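Exoglucanase A (Cellulomonas fimi, PDB 7CBD) hydrolyses, through the catalytic domain present here, the beta-1,4-glucosidic linkages of cellulose with inversion of the anomeric configuration, releasing cellobiose from non-reducing chain ends. Local coordinates at residues V6-Y10 / D359-W363. Numbering follows the deposited sequence.
Sequences VDNPY and DAFVW
The side-chain amide of N8 lies stacked on the carboxylate of D359, the two planes 17° apart and CG of N8 3.4 Å from CG of D359, while the two side chains run past each other in opposite directions. The other flat group is the ring of Y10. The methyl of A360 sits over one of its faces in a CH-pi contact, CB of A360 3.9 Å from the ring centroid and shifted toward the rim; V362 meets the same ring obliquely, with CG1 3.6 Å from CE1 of Y10, and OD1 of N8 lies at its edge, in plane. With CG anti to the backbone N (chi1 178°), N8 extends to D359, and ND2 donates to the backbone O of D359 (3.2 Å), onto an in-plane lone pair and nearly within the plane of its own amide. The other end of the amide, OD1, accepts from the backbone N of Y10 at 3.0 Å, the donor standing above the carbonyl plane and not on a lone pair; this closes an Asx turn, so both ends fix the rotation of the group. In the modified alpha/beta barrel of the glycoside hydrolase family 6 catalytic domain, this joins the N-terminal loop ahead of strand 14-15 to strand 358-362, which pairs in parallel with strand 291-295. Replacing the N8 side chain with that of an alanine removes both amide bonds and is likely to leave O of D359 without this donor and the turn into Y10 less firmly held. OH of Y10 hydrogen-bonds to OD1 of N90 on strand 87-93, and OD2 of D359 to OH of Y190 on strand 187-192. Toward the exposed D7, a water lies 2.8 Å from both OD2 of D7 and OD1 of D359.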
loop_
_atom_site.group_PDB
_atom_site.type_symbol
_atom_site.label_atom_id
_atom_site.label_comp_id
_atom_site.label_asym_id
_atom_site.label_seq_id
_atom_site.Cartn_x
_atom_site.Cartn_y
_atom_site.Cartn_z
ATOM N N VAL A 6 -6.813 -12.766 -17.890
ATOM C CA VAL A 6 -6.849 -11.516 -18.639
ATOM C C VAL A 6 -5.630 -10.650 -18.349
ATOM O O VAL A 6 -4.899 -10.846 -17.373
ATOM C CB VAL A 6 -8.157 -10.716 -18.435
ATOM C CG1 VAL A 6 -9.363 -11.533 -18.881
ATOM C CG2 VAL A 6 -8.298 -10.251 -16.985
ATOM N N ASP A 7 -5.419 -9.661 -19.219
ATOM C CA ASP A 7 -4.306 -8.732 -19.061
ATOM C C ASP A 7 -4.496 -7.816 -17.856
ATOM O O ASP A 7 -3.533 -7.493 -17.152
ATOM C CB ASP A 7 -4.167 -7.892 -20.327
ATOM C CG ASP A 7 -3.221 -6.738 -20.135
ATOM O OD1 ASP A 7 -2.010 -6.996 -19.969
ATOM O OD2 ASP A 7 -3.688 -5.579 -20.099
ATOM N N ASN A 8 -5.723 -7.363 -17.615
ATOM C CA ASN A 8 -6.018 -6.431 -16.531
ATOM C C ASN A 8 -7.310 -6.883 -15.869
ATOM O O ASN A 8 -8.403 -6.643 -16.409
ATOM C CB ASN A 8 -6.153 -5.002 -17.049
ATOM C CG ASN A 8 -6.501 -4.025 -15.940
ATOM O OD1 ASN A 8 -6.545 -4.398 -14.767
ATOM N ND2 ASN A 8 -6.764 -2.779 -16.301
ATOM N N PRO A 9 -7.231 -7.530 -14.700
ATOM C CA PRO A 9 -8.454 -8.027 -14.056
ATOM C C PRO A 9 -9.398 -6.918 -13.622
ATOM O O PRO A 9 -10.592 -7.184 -13.425
ATOM C CB PRO A 9 -7.922 -8.829 -12.859
ATOM C CG PRO A 9 -6.626 -8.136 -12.521
ATOM C CD PRO A 9 -6.041 -7.746 -13.859
ATOM N N TYR A 10 -8.910 -5.678 -13.505
ATOM C CA TYR A 10 -9.742 -4.556 -13.084
ATOM C C TYR A 10 -10.583 -3.966 -14.210
ATOM O O TYR A 10 -11.561 -3.275 -13.920
ATOM C CB TYR A 10 -8.878 -3.450 -12.476
ATOM C CG TYR A 10 -8.141 -3.855 -11.216
ATOM C CD1 TYR A 10 -8.706 -3.659 -9.964
ATOM C CD2 TYR A 10 -6.870 -4.414 -11.281
ATOM C CE1 TYR A 10 -8.030 -4.023 -8.804
ATOM C CE2 TYR A 10 -6.182 -4.781 -10.133
ATOM C CZ TYR A 10 -6.766 -4.577 -8.900
ATOM O OH TYR A 10 -6.071 -4.947 -7.773
ATOM N N ASP A 359 -3.267 -0.180 -14.298
ATOM C CA ASP A 359 -4.452 -1.032 -14.345
ATOM C C ASP A 359 -5.594 -0.448 -13.523
ATOM O O ASP A 359 -6.766 -0.624 -13.881
ATOM C CB ASP A 359 -4.128 -2.424 -13.794
ATOM C CG ASP A 359 -3.357 -3.296 -14.770
ATOM O OD1 ASP A 359 -3.195 -2.933 -15.957
ATOM O OD2 ASP A 359 -2.899 -4.371 -14.336
ATOM N N ALA A 360 -5.275 0.218 -12.412
ATOM C CA ALA A 360 -6.260 0.718 -11.459
ATOM C C ALA A 360 -5.554 1.521 -10.377
ATOM O O ALA A 360 -4.353 1.354 -10.134
ATOM C CB ALA A 360 -7.025 -0.428 -10.793
ATOM N N PHE A 361 -6.322 2.402 -9.735
ATOM C CA PHE A 361 -6.016 2.859 -8.384
ATOM C C PHE A 361 -6.777 1.960 -7.420
ATOM O O PHE A 361 -7.933 1.593 -7.673
ATOM C CB PHE A 361 -6.440 4.317 -8.169
ATOM C CG PHE A 361 -5.691 5.299 -9.020
ATOM C CD1 PHE A 361 -4.341 5.121 -9.280
ATOM C CD2 PHE A 361 -6.332 6.411 -9.551
ATOM C CE1 PHE A 361 -3.647 6.022 -10.063
ATOM C CE2 PHE A 361 -5.639 7.323 -10.336
ATOM C CZ PHE A 361 -4.296 7.122 -10.598
ATOM N N VAL A 362 -6.116 1.598 -6.318
ATOM C CA VAL A 362 -6.649 0.668 -5.333
ATOM C C VAL A 362 -6.364 1.235 -3.952
ATOM O O VAL A 362 -5.450 2.040 -3.766
ATOM C CB VAL A 362 -6.018 -0.737 -5.474
ATOM C CG1 VAL A 362 -6.568 -1.454 -6.689
ATOM C CG2 VAL A 362 -4.502 -0.612 -5.586
ATOM N N TRP A 363 -7.157 0.802 -2.972
ATOM C CA TRP A 363 -6.868 1.050 -1.557
ATOM C C TRP A 363 -6.388 -0.275 -0.983
ATOM O O TRP A 363 -7.197 -1.131 -0.601
ATOM C CB TRP A 363 -8.086 1.571 -0.808
ATOM C CG TRP A 363 -8.402 2.996 -1.103
ATOM C CD1 TRP A 363 -7.765 3.826 -1.988
ATOM C CD2 TRP A 363 -9.442 3.770 -0.501
ATOM N NE1 TRP A 363 -8.350 5.078 -1.961
ATOM C CE2 TRP A 363 -9.389 5.061 -1.065
ATOM C CE3 TRP A 363 -10.419 3.490 0.459
ATOM C CZ2 TRP A 363 -10.278 6.074 -0.697
ATOM C CZ3 TRP A 363 -11.303 4.493 0.821
ATOM C CH2 TRP A 363 -11.226 5.772 0.242
HETATM O O HOH W 1 -2.114 -4.293 -18.124
#